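Local structure of TRAP dicarboxylate transporter, DctP subunit (Ochrobactrum anthropi, 4P47) at residues Lys222-Gln227 against Lys287-Gln292; Glu53-Lys56 against Gln62-Val65; Glu119-Met124 against Val274-Asp279. The protein probably binds an organic acid solute in the periplasm and delivers it to the membrane components of a TRAP transporter. All coordinates share one frame; numbering follows the deposited sequence.

Overall arrangement
From the N terminus, contact 2 comes first: helix 43-58 is followed by a short turn into strand 63-68, and residues 53-56 meet 62-65 across it, within one beta-alpha-beta unit. The next two contacts cross. Residues 119-124 open contact 3 and residues 222-227 open contact 1; the chain then closes contact 3 at 274-279 and contact 1 at 287-292. Both closing segments involve the long helix 254-288, the first on its body, the second at the turn that follows it. The helix and the turn after it are thus tied to helix 117-125 and to the loop before strand 229-245. Contacts 1 and 2 are farthest apart, their centres about 41 Å from each other.

Contact 1 of 3, residues Lys222-Gln227 against Lys287-Gln292; sequences KFYEVQ and KKTGMQ
The Y224 ring is overlapped by the methyl CG2 of T289, which sits over one face 3.9 Å from the ring centroid, a CH-pi contact. The methyl lies nearest CG and CD1, so it covers the CB side of the ring rather than the hydroxyl end; the opposite face is backed by the carbonyl carbon of K222, near the ring's rim. Threonine suits this place because its branches divide the work: OG1 bonds back to the carbonyl of I286 in the last turn of the helix, while CG2 turns to the tyrosine. OG1 also lies 3.4 Å from Y224 CB.

Helix 254-288 ends here in a Schellman motif, with G290 at positive phi (87°), where a CB would press on the carbonyl oxygen of T289. The chain leads into strand 292-295, which runs parallel to strand 229-245, and M291 faces the loop between helix 216-220 and that strand. Its flexible thioether lies against the base of the tyrosine: SD lies 3.7 Å from Y224 CB, and a bend at chi3 (70°) carries CE to 3.4 Å from the carbonyl O of Q227. Q227 CB lies 4.0 Å from M291 CE, its amide bound elsewhere, OE1 to T155 and NE2 to the carbonyls of V226 and D209. A water oxygen lies 3.0 Å from Y224 O and 2.7 Å from T289 O, perhaps not donating to both at once.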
ATOM      1  N   LYS A 222      -6.955  12.866 -13.452  1.00 10.04           N
ATOM      2  CA  LYS A 222      -8.154  13.651 -13.754  1.00 10.72           C
ATOM      3  C   LYS A 222      -9.403  12.801 -13.940  1.00  9.46           C
ATOM      4  O   LYS A 222     -10.286  13.091 -14.735  1.00  9.45           O
ATOM      5  CB  LYS A 222      -7.927  14.538 -14.975  1.00 13.15           C
ATOM      6  CG  LYS A 222      -6.655  15.375 -14.878  1.00 17.47           C
ATOM      7  CD  LYS A 222      -6.507  16.273 -16.114  1.00 20.43           C
ATOM      8  CE  LYS A 222      -5.246  17.108 -16.073  1.00 35.33           C
ATOM      9  NZ  LYS A 222      -5.321  18.125 -15.002  1.00 40.27           N
ATOM     10  N   PHE A 223      -9.505  11.744 -13.150  1.00  9.21           N
ATOM     11  CA  PHE A 223     -10.663  10.883 -13.243  1.00  7.55           C
ATOM     12  C   PHE A 223     -11.942  11.610 -12.798  1.00  8.65           C
ATOM     13  O   PHE A 223     -13.032  11.206 -13.148  1.00  8.10           O
ATOM     14  CB  PHE A 223     -10.468   9.607 -12.411  1.00  8.31           C
ATOM     15  CG  PHE A 223      -9.419   8.653 -12.934  1.00  7.69           C
ATOM     16  CD1 PHE A 223      -9.056   8.597 -14.265  1.00  7.93           C
ATOM     17  CD2 PHE A 223      -8.802   7.777 -12.063  1.00  8.03           C
ATOM     18  CE1 PHE A 223      -8.107   7.694 -14.702  1.00  9.79           C
ATOM     19  CE2 PHE A 223      -7.846   6.881 -12.507  1.00  9.09           C
ATOM     20  CZ  PHE A 223      -7.506   6.847 -13.817  1.00  9.31           C
ATOM     21  N   TYR A 224     -11.794  12.721 -12.062  1.00  8.70           N
ATOM     22  CA  TYR A 224     -12.942  13.520 -11.678  1.00 11.50           C
ATOM     23  C   TYR A 224     -13.656  14.103 -12.913  1.00 11.45           C
ATOM     24  O   TYR A 224     -14.805  14.514 -12.799  1.00 13.15           O
ATOM     25  CB  TYR A 224     -12.521  14.644 -10.716  1.00 11.95           C
ATOM     26  CG  TYR A 224     -11.463  15.571 -11.273  1.00 11.31           C
ATOM     27  CD1 TYR A 224     -11.812  16.630 -12.117  1.00 13.46           C
ATOM     28  CD2 TYR A 224     -10.126  15.401 -10.967  1.00 13.62           C
ATOM     29  CE1 TYR A 224     -10.841  17.471 -12.621  1.00 13.25           C
ATOM     30  CE2 TYR A 224      -9.149  16.232 -11.471  1.00 13.79           C
ATOM     31  CZ  TYR A 224      -9.512  17.271 -12.304  1.00 17.29           C
ATOM     32  OH  TYR A 224      -8.534  18.104 -12.810  1.00 17.94           O
ATOM     33  N   GLU A 225     -13.012  14.112 -14.084  1.00 10.00           N
ATOM     34  CA  GLU A 225     -13.652  14.625 -15.300  1.00 10.57           C
ATOM     35  C   GLU A 225     -14.611  13.608 -15.887  1.00 10.24           C
ATOM     36  O   GLU A 225     -15.469  13.954 -16.712  1.00 11.86           O
ATOM     37  CB  GLU A 225     -12.603  14.989 -16.369  1.00 11.52           C
ATOM     38  CG  GLU A 225     -11.635  16.078 -15.943  1.00 11.67           C
ATOM     39  CD  GLU A 225     -10.580  16.426 -16.987  1.00 17.57           C
ATOM     40  OE1 GLU A 225     -10.495  15.739 -18.022  1.00 14.24           O
ATOM     41  OE2 GLU A 225      -9.817  17.397 -16.774  1.00 17.73           O
ATOM     42  N   VAL A 226     -14.468  12.347 -15.475  1.00  9.32           N
ATOM     43  CA  VAL A 226     -15.168  11.246 -16.115  1.00  9.34           C
ATOM     44  C   VAL A 226     -15.824  10.279 -15.117  1.00  8.59           C
ATOM     45  O   VAL A 226     -16.294   9.214 -15.495  1.00  8.20           O
ATOM     46  CB  VAL A 226     -14.230  10.478 -17.107  1.00  8.89           C
ATOM     47  CG1 VAL A 226     -13.895  11.366 -18.281  1.00 10.81           C
ATOM     48  CG2 VAL A 226     -12.952  10.023 -16.421  1.00 10.71           C
ATOM     49  N   GLN A 227     -15.815  10.667 -13.838  1.00  7.36           N
ATOM     50  CA  GLN A 227     -16.418   9.914 -12.744  1.00  8.47           C
ATOM     51  C   GLN A 227     -17.131  10.854 -11.792  1.00  9.53           C
ATOM     52  O   GLN A 227     -16.520  11.759 -11.260  1.00  9.37           O
ATOM     53  CB  GLN A 227     -15.341   9.183 -11.947  1.00  6.60           C
ATOM     54  CG  GLN A 227     -14.497   8.190 -12.738  1.00  7.49           C
ATOM     55  CD  GLN A 227     -15.199   6.871 -12.956  1.00  6.86           C
ATOM     56  OE1 GLN A 227     -15.013   5.928 -12.180  1.00  6.73           O
ATOM     57  NE2 GLN A 227     -15.978   6.767 -14.025  1.00  6.57           N
ATOM     58  N   LYS A 287     -13.702  16.773  -3.602  1.00  7.90           N
ATOM     59  CA  LYS A 287     -15.032  17.272  -3.312  1.00 10.20           C
ATOM     60  C   LYS A 287     -15.315  18.553  -4.098  1.00 10.04           C
ATOM     61  O   LYS A 287     -16.424  18.739  -4.604  1.00 10.34           O
ATOM     62  CB  LYS A 287     -15.199  17.474  -1.816  1.00  9.04           C
ATOM     63  CG  LYS A 287     -15.256  16.133  -1.070  1.00 10.50           C
ATOM     64  CD  LYS A 287     -15.203  16.282   0.423  1.00 12.90           C
ATOM     65  CE  LYS A 287     -15.198  14.919   1.083  1.00 18.67           C
ATOM     66  NZ  LYS A 287     -15.043  15.014   2.554  1.00 19.71           N
ATOM     67  N   LYS A 288     -14.320  19.419  -4.262  1.00  9.14           N
ATOM     68  CA  LYS A 288     -14.526  20.681  -4.973  1.00  8.38           C
ATOM     69  C   LYS A 288     -14.697  20.487  -6.473  1.00  9.27           C
ATOM     70  O   LYS A 288     -15.190  21.384  -7.162  1.00  9.13           O
ATOM     71  CB  LYS A 288     -13.384  21.644  -4.643  1.00 11.97           C
ATOM     72  CG  LYS A 288     -13.502  22.107  -3.180  1.00 26.68           C
ATOM     73  CD  LYS A 288     -12.552  23.239  -2.761  1.00 37.14           C
ATOM     74  CE  LYS A 288     -13.195  24.641  -2.838  1.00 30.14           C
ATOM     75  NZ  LYS A 288     -14.447  24.849  -2.033  1.00 22.97           N
ATOM     76  N   THR A 289     -14.348  19.324  -7.008  1.00  7.39           N
ATOM     77  CA  THR A 289     -14.612  19.035  -8.409  1.00  8.74           C
ATOM     78  C   THR A 289     -16.073  18.651  -8.634  1.00  8.74           C
ATOM     79  O   THR A 289     -16.498  18.481  -9.791  1.00 11.77           O
ATOM     80  CB  THR A 289     -13.721  17.909  -8.988  1.00 10.44           C
ATOM     81  OG1 THR A 289     -14.112  16.634  -8.449  1.00 10.98           O
ATOM     82  CG2 THR A 289     -12.274  18.191  -8.755  1.00 11.41           C
ATOM     83  N   GLY A 290     -16.837  18.495  -7.565  1.00  7.35           N
ATOM     84  CA  GLY A 290     -18.233  18.119  -7.655  1.00  8.68           C
ATOM     85  C   GLY A 290     -18.497  16.620  -7.710  1.00  8.75           C
ATOM     86  O   GLY A 290     -19.624  16.204  -7.999  1.00 10.58           O
ATOM     87  N   MET A 291     -17.481  15.813  -7.435  1.00  7.87           N
ATOM     88  CA  MET A 291     -17.695  14.399  -7.190  1.00  8.69           C
ATOM     89  C   MET A 291     -18.439  14.241  -5.882  1.00  8.79           C
ATOM     90  O   MET A 291     -18.180  14.957  -4.922  1.00 11.33           O
ATOM     91  CB  MET A 291     -16.367  13.657  -7.111  1.00  9.07           C
ATOM     92  CG  MET A 291     -15.654  13.561  -8.422  1.00  8.45           C
ATOM     93  SD  MET A 291     -14.275  12.403  -8.405  1.00 10.28           S
ATOM     94  CE  MET A 291     -15.111  10.826  -8.283  1.00 11.66           C
ATOM     95  N   GLN A 292     -19.325  13.253  -5.823  1.00  8.67           N
ATOM     96  CA  GLN A 292     -20.042  12.950  -4.596  1.00  9.54           C
ATOM     97  C   GLN A 292     -19.269  11.862  -3.866  1.00  7.94           C
ATOM     98  O   GLN A 292     -19.026  10.800  -4.426  1.00  7.60           O
ATOM     99  CB  GLN A 292     -21.454  12.450  -4.931  1.00 10.68           C
ATOM    100  CG  GLN A 292     -22.274  12.002  -3.696  1.00 13.59           C
ATOM    101  CD  GLN A 292     -23.671  11.445  -4.021  1.00 19.06           C
ATOM    102  OE1 GLN A 292     -24.230  11.698  -5.082  1.00 19.29           O
ATOM    103  NE2 GLN A 292     -24.230  10.682  -3.088  1.00 19.55           N
TER
HETATM  104  O   HOH W   1     -15.999  17.094 -12.010  1.00 15.21           O

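Contact 2 of 3, residues Glu53-Lys56 against Gln62-Val65; sequences ELVK and QINV
V55 meets I63 and V65 through apolar contact, and one methyl does most of the work. Its CG1 reaches I63 CG2 at 3.4 Å, tighter than usual for two carbons, and lies 3.6 Å from I63 CB. The two side chains cross at about a right angle, and I63 meets V55 with CB and the CG2 methyl, not the longer CG1 arm. The same V55 CG1 stands 3.8 Å from V65 CG2, which also comes within 3.9 Å of V55 CB. V55 therefore projects between two residues that are alternate along the strand. Its first torsion (170°) sets CG1 anti to the backbone N and directs that branch at the strand. Beta-branched side chains suit this place: they are rigid and bulky near the backbone, which allows helix and strand to come close.

Backbone packing adds a second kind of contact. K56 CA lies 3.9 Å from I63 O, while the lysine chain, extended as far as CE, leads its ammonium away from the strand, as befits an exposed helix position.

No hydrogen bond joins 53-56 directly to 62-65, yet one residue between them links both. The hydroxyl of S59 bonds to the carbonyl O of V55 and accepts the backbone N-H of I63, so a single small polar group fastens the helix end to the start of the strand.

Helix 43-58 joins strand 30-35 to the parallel strand 63-68 beside it, forming a beta-alpha-beta unit. I63 also packs on Q30 and I32, V65 on F34 and on F51 and A52 of the helix, while V55 additionally touches V259 and A263 of helix 254-288.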
ATOM      1  N   GLU A  53      18.556  12.256   4.240  1.00  7.30           N
ATOM      2  CA  GLU A  53      19.114  13.311   5.075  1.00  8.18           C
ATOM      3  C   GLU A  53      19.500  12.795   6.446  1.00  7.83           C
ATOM      4  O   GLU A  53      20.548  13.156   6.990  1.00  8.20           O
ATOM      5  CB  GLU A  53      18.123  14.459   5.201  1.00  9.30           C
ATOM      6  CG  GLU A  53      18.581  15.574   6.132  1.00 10.36           C
ATOM      7  CD  GLU A  53      19.915  16.242   5.731  1.00 14.81           C
ATOM      8  OE1 GLU A  53      20.273  16.257   4.528  1.00 15.56           O
ATOM      9  OE2 GLU A  53      20.623  16.777   6.631  1.00 13.89           O
ATOM     10  N   LEU A  54      18.663  11.933   7.009  1.00  7.37           N
ATOM     11  CA  LEU A  54      18.969  11.336   8.304  1.00  7.72           C
ATOM     12  C   LEU A  54      20.206  10.457   8.231  1.00  6.60           C
ATOM     13  O   LEU A  54      21.039  10.460   9.126  1.00  7.80           O
ATOM     14  CB  LEU A  54      17.770  10.535   8.816  1.00  8.56           C
ATOM     15  CG  LEU A  54      16.554  11.385   9.175  1.00  8.40           C
ATOM     16  CD1 LEU A  54      15.385  10.456   9.525  1.00  8.20           C
ATOM     17  CD2 LEU A  54      16.878  12.329  10.317  1.00 11.97           C
ATOM     18  N   VAL A  55      20.354   9.690   7.170  1.00  7.03           N
ATOM     19  CA  VAL A  55      21.532   8.874   7.027  1.00  7.02           C
ATOM     20  C   VAL A  55      22.804   9.736   6.886  1.00  7.73           C
ATOM     21  O   VAL A  55      23.855   9.426   7.456  1.00  7.83           O
ATOM     22  CB  VAL A  55      21.374   7.913   5.821  1.00  7.20           C
ATOM     23  CG1 VAL A  55      22.673   7.215   5.502  1.00  9.31           C
ATOM     24  CG2 VAL A  55      20.283   6.875   6.119  1.00  7.64           C
ATOM     25  N   LYS A  56      22.707  10.811   6.113  1.00  8.41           N
ATOM     26  CA  LYS A  56      23.809  11.735   5.914  1.00  7.67           C
ATOM     27  C   LYS A  56      24.239  12.330   7.257  1.00  7.48           C
ATOM     28  O   LYS A  56      25.428  12.399   7.556  1.00  8.99           O
ATOM     29  CB  LYS A  56      23.352  12.815   4.939  1.00  8.60           C
ATOM     30  CG  LYS A  56      24.370  13.915   4.654  1.00 11.91           C
ATOM     31  CD  LYS A  56      23.885  14.723   3.439  1.00 17.64           C
ATOM     32  CE  LYS A  56      24.904  15.723   2.935  1.00 22.45           C
ATOM     33  NZ  LYS A  56      25.053  16.820   3.893  1.00 16.34           N
ATOM     34  N   GLN A  62      29.473   9.953   5.741  1.00 11.93           N
ATOM     35  CA  GLN A  62      30.157   8.741   5.267  1.00 12.21           C
ATOM     36  C   GLN A  62      29.251   7.884   4.387  1.00 14.77           C
ATOM     37  O   GLN A  62      29.715   7.295   3.386  1.00 15.34           O
ATOM     38  CB  GLN A  62      30.649   7.919   6.440  1.00 14.31           C
ATOM     39  CG  GLN A  62      31.821   8.555   7.167  1.00 16.79           C
ATOM     40  CD  GLN A  62      33.051   8.618   6.306  1.00 20.32           C
ATOM     41  OE1 GLN A  62      33.373   9.655   5.732  1.00 26.35           O
ATOM     42  NE2 GLN A  62      33.743   7.494   6.199  1.00 26.02           N
ATOM     43  N   ILE A  63      27.968   7.824   4.746  1.00 11.29           N
ATOM     44  CA  ILE A  63      26.999   7.059   3.966  1.00 12.91           C
ATOM     45  C   ILE A  63      26.176   8.057   3.182  1.00 11.68           C
ATOM     46  O   ILE A  63      25.544   8.948   3.768  1.00 14.09           O
ATOM     47  CB  ILE A  63      26.089   6.175   4.855  1.00  9.76           C
ATOM     48  CG1 ILE A  63      26.917   5.261   5.750  1.00 12.71           C
ATOM     49  CG2 ILE A  63      25.131   5.352   3.978  1.00 11.03           C
ATOM     50  CD1 ILE A  63      26.084   4.496   6.726  1.00 12.96           C
ATOM     51  N   ASN A  64      26.206   7.920   1.862  1.00 12.83           N
ATOM     52  CA  ASN A  64      25.445   8.781   0.974  1.00 12.94           C
ATOM     53  C   ASN A  64      24.355   7.999   0.283  1.00 11.12           C
ATOM     54  O   ASN A  64      24.635   7.003  -0.372  1.00 13.36           O
ATOM     55  CB  ASN A  64      26.371   9.398  -0.081  1.00 22.00           C
ATOM     56  CG  ASN A  64      25.624  10.135  -1.175  1.00 36.17           C
ATOM     57  OD1 ASN A  64      24.975  11.152  -0.929  1.00 42.06           O
ATOM     58  ND2 ASN A  64      25.740   9.639  -2.402  1.00 36.40           N
ATOM     59  N   VAL A  65      23.126   8.477   0.410  1.00  9.42           N
ATOM     60  CA  VAL A  65      21.975   7.843  -0.228  1.00  9.73           C
ATOM     61  C   VAL A  65      21.613   8.652  -1.456  1.00  9.21           C
ATOM     62  O   VAL A  65      21.299   9.831  -1.352  1.00 12.74           O
ATOM     63  CB  VAL A  65      20.793   7.779   0.737  1.00  9.64           C
ATOM     64  CG1 VAL A  65      19.603   7.093   0.086  1.00 12.24           C
ATOM     65  CG2 VAL A  65      21.199   7.067   2.014  1.00 10.85           C
TER

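Contact 3 of 3, residues Glu119-Met124 against Val274-Asp279; sequences EADKVM and VSREQD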
ATOM      1  N   GLU A 119      -4.865   2.306  12.558  1.00 13.14           N
ATOM      2  CA  GLU A 119      -5.015   0.862  12.672  1.00 13.45           C
ATOM      3  C   GLU A 119      -3.952   0.146  11.856  1.00 13.70           C
ATOM      4  O   GLU A 119      -3.340  -0.801  12.324  1.00 12.39           O
ATOM      5  CB  GLU A 119      -6.395   0.392  12.200  1.00 20.06           C
ATOM      6  CG  GLU A 119      -7.545   0.759  13.108  1.00 20.70           C
ATOM      7  CD  GLU A 119      -8.860   0.124  12.668  1.00 22.50           C
ATOM      8  OE1 GLU A 119      -8.916  -0.466  11.565  1.00 20.82           O
ATOM      9  OE2 GLU A 119      -9.841   0.205  13.438  1.00 29.57           O
ATOM     10  N   ALA A 120      -3.740   0.591  10.622  1.00 10.42           N
ATOM     11  CA  ALA A 120      -2.734  -0.033   9.765  1.00 11.85           C
ATOM     12  C   ALA A 120      -1.355   0.001  10.417  1.00  9.79           C
ATOM     13  O   ALA A 120      -0.637  -0.989  10.400  1.00 10.59           O
ATOM     14  CB  ALA A 120      -2.683   0.636   8.385  1.00  9.72           C
ATOM     15  N   ASP A 121      -0.969   1.143  10.987  1.00  8.12           N
ATOM     16  CA  ASP A 121       0.349   1.267  11.603  1.00 10.34           C
ATOM     17  C   ASP A 121       0.514   0.265  12.740  1.00  9.86           C
ATOM     18  O   ASP A 121       1.575  -0.330  12.899  1.00  9.90           O
ATOM     19  CB  ASP A 121       0.551   2.667  12.205  1.00 10.58           C
ATOM     20  CG  ASP A 121       0.557   3.768  11.175  1.00  8.66           C
ATOM     21  OD1 ASP A 121       0.604   3.478   9.958  1.00  8.90           O
ATOM     22  OD2 ASP A 121       0.540   4.952  11.612  1.00  9.37           O
ATOM     23  N   LYS A 122      -0.516   0.128  13.562  1.00 10.00           N
ATOM     24  CA  LYS A 122      -0.460  -0.767  14.716  1.00 13.88           C
ATOM     25  C   LYS A 122      -0.159  -2.183  14.245  1.00 10.53           C
ATOM     26  O   LYS A 122       0.691  -2.883  14.809  1.00 14.30           O
ATOM     27  CB  LYS A 122      -1.787  -0.766  15.489  1.00 17.29           C
ATOM     28  CG  LYS A 122      -2.081   0.477  16.316  1.00 24.22           C
ATOM     29  CD  LYS A 122      -3.550   0.480  16.762  1.00 25.32           C
ATOM     30  CE  LYS A 122      -3.738   1.182  18.098  1.00 41.08           C
ATOM     31  NZ  LYS A 122      -5.184   1.387  18.411  1.00 40.97           N
ATOM     32  N   VAL A 123      -0.868  -2.616  13.214  1.00 10.19           N
ATOM     33  CA  VAL A 123      -0.741  -3.988  12.754  1.00  9.12           C
ATOM     34  C   VAL A 123       0.547  -4.178  11.934  1.00 10.55           C
ATOM     35  O   VAL A 123       1.269  -5.156  12.122  1.00  9.20           O
ATOM     36  CB  VAL A 123      -2.002  -4.441  11.998  1.00 10.70           C
ATOM     37  CG1 VAL A 123      -1.836  -5.850  11.463  1.00 12.26           C
ATOM     38  CG2 VAL A 123      -3.206  -4.382  12.919  1.00 12.11           C
ATOM     39  N   MET A 124       0.890  -3.243  11.054  1.00  8.91           N
ATOM     40  CA  MET A 124       2.110  -3.431  10.248  1.00  8.61           C
ATOM     41  C   MET A 124       3.385  -3.346  11.088  1.00  7.92           C
ATOM     42  O   MET A 124       4.374  -4.034  10.821  1.00  8.05           O
ATOM     43  CB  MET A 124       2.202  -2.432   9.097  1.00  8.97           C
ATOM     44  CG  MET A 124       1.072  -2.537   8.094  1.00  8.87           C
ATOM     45  SD  MET A 124       0.764  -4.205   7.444  1.00  9.34           S
ATOM     46  CE  MET A 124       2.364  -4.610   6.744  1.00  8.38           C
ATOM     47  N   VAL A 274       3.118  12.902   6.258  1.00 10.58           N
ATOM     48  CA  VAL A 274       3.069  13.634   5.009  1.00 11.10           C
ATOM     49  C   VAL A 274       2.006  13.025   4.099  1.00  9.03           C
ATOM     50  O   VAL A 274       1.220  13.736   3.458  1.00 10.07           O
ATOM     51  CB  VAL A 274       4.449  13.632   4.289  1.00 11.57           C
ATOM     52  CG1 VAL A 274       4.332  14.142   2.866  1.00 11.27           C
ATOM     53  CG2 VAL A 274       5.450  14.465   5.081  1.00 12.60           C
ATOM     54  N   SER A 275       1.968  11.708   4.063  1.00  8.89           N
ATOM     55  CA  SER A 275       1.000  11.018   3.235  1.00  9.58           C
ATOM     56  C   SER A 275      -0.429  11.382   3.637  1.00  9.30           C
ATOM     57  O   SER A 275      -1.300  11.619   2.807  1.00  8.85           O
ATOM     58  CB  SER A 275       1.219   9.521   3.375  1.00  9.36           C
ATOM     59  OG  SER A 275       0.294   8.818   2.559  1.00 11.81           O
ATOM     60  N   ARG A 276      -0.683  11.395   4.927  1.00  9.17           N
ATOM     61  CA  ARG A 276      -2.029  11.638   5.399  1.00  9.51           C
ATOM     62  C   ARG A 276      -2.444  13.093   5.235  1.00 10.46           C
ATOM     63  O   ARG A 276      -3.614  13.374   4.947  1.00 10.52           O
ATOM     64  CB  ARG A 276      -2.166  11.134   6.840  1.00 10.59           C
ATOM     65  CG  ARG A 276      -2.168   9.607   6.878  1.00 10.22           C
ATOM     66  CD  ARG A 276      -1.681   8.955   8.188  1.00 10.33           C
ATOM     67  NE  ARG A 276      -1.361   7.555   7.897  1.00  9.74           N
ATOM     68  CZ  ARG A 276      -0.871   6.663   8.755  1.00  9.69           C
ATOM     69  NH1 ARG A 276      -0.640   6.989  10.015  1.00 11.71           N
ATOM     70  NH2 ARG A 276      -0.608   5.438   8.359  1.00 10.04           N
ATOM     71  N   GLU A 277      -1.511  14.027   5.377  1.00 10.19           N
ATOM     72  CA  GLU A 277      -1.796  15.427   5.080  1.00 11.70           C
ATOM     73  C   GLU A 277      -2.164  15.576   3.610  1.00  9.35           C
ATOM     74  O   GLU A 277      -3.121  16.278   3.249  1.00 11.56           O
ATOM     75  CB  GLU A 277      -0.561  16.280   5.392  1.00 14.78           C
ATOM     76  CG  GLU A 277      -0.372  16.545   6.872  1.00 28.26           C
ATOM     77  CD  GLU A 277       1.035  17.013   7.233  1.00 36.15           C
ATOM     78  OE1 GLU A 277       1.911  17.055   6.341  1.00 42.02           O
ATOM     79  OE2 GLU A 277       1.267  17.333   8.419  1.00 44.19           O
ATOM     80  N   GLN A 278      -1.407  14.938   2.734  1.00  9.79           N
ATOM     81  CA  GLN A 278      -1.672  15.047   1.307  1.00  9.18           C
ATOM     82  C   GLN A 278      -3.015  14.405   0.963  1.00 10.94           C
ATOM     83  O   GLN A 278      -3.738  14.906   0.099  1.00 11.12           O
ATOM     84  CB  GLN A 278      -0.548  14.413   0.465  1.00 12.94           C
ATOM     85  CG  GLN A 278       0.738  15.225   0.430  1.00 21.92           C
ATOM     86  CD  GLN A 278       1.624  14.925  -0.776  1.00 28.96           C
ATOM     87  OE1 GLN A 278       1.186  14.336  -1.770  1.00 31.27           O
ATOM     88  NE2 GLN A 278       2.886  15.336  -0.687  1.00 31.36           N
ATOM     89  N   ASP A 279      -3.367  13.301   1.605  1.00  9.64           N
ATOM     90  CA  ASP A 279      -4.631  12.641   1.309  1.00  9.15           C
ATOM     91  C   ASP A 279      -5.793  13.516   1.738  1.00  8.44           C
ATOM     92  O   ASP A 279      -6.816  13.585   1.038  1.00  8.75           O
ATOM     93  CB  ASP A 279      -4.721  11.268   1.974  1.00 10.06           C
ATOM     94  CG  ASP A 279      -5.973  10.501   1.568  1.00 12.44           C
ATOM     95  OD1 ASP A 279      -6.171  10.269   0.359  1.00 14.55           O
ATOM     96  OD2 ASP A 279      -6.758  10.135   2.468  1.00 15.63           O
TER
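D121 and R276 reach toward each other from opposite directions and join in a bidentate salt bridge. The arginine presents its end, NH1 and NH2, rather than the side that carries NE: NH2 donates to D121 OD1 at 2.8 Å, and NH1 to D121 OD2, also at 2.8 Å. Both bonds are nearly straight, with N-H...O angles of 171° and 172°. Each oxygen is met on its syn side and lies close to the guanidinium plane, but the two flat groups are turned 22° against each other, so the nitrogens stand somewhat out of the carboxylate plane. Two parallel bonds to a rigid planar group restrict how the carboxylate can rotate.

The backbones are far apart, with D121 CA and R276 CA 12.3 Å from one another, and a long side chain is needed to cross. Arginine does so by running extended from CG to NE, whereas the short aspartate stays close to its own helix. The bridge joins helix 117-125 to helix 254-288, the long helix that runs along both lobes of the protein, as in other TRAP solute-binding proteins. This part of it falls within a predicted coiled coil.

A second shell of charge holds both partners. D121 OD1 also forms a salt bridge with R272 NE, one turn earlier on the long helix, and R276 NH2 with E148 OE1 on strand 141-156. These alternating charges would be expected to stabilise the ionised forms of all four groups. E148 is itself positioned through OE2, which bonds the hydroxyl of S275, the residue preceding the arginine. Y237 of strand 229-245 touches both R276 and A120, so one residue contacts both helices.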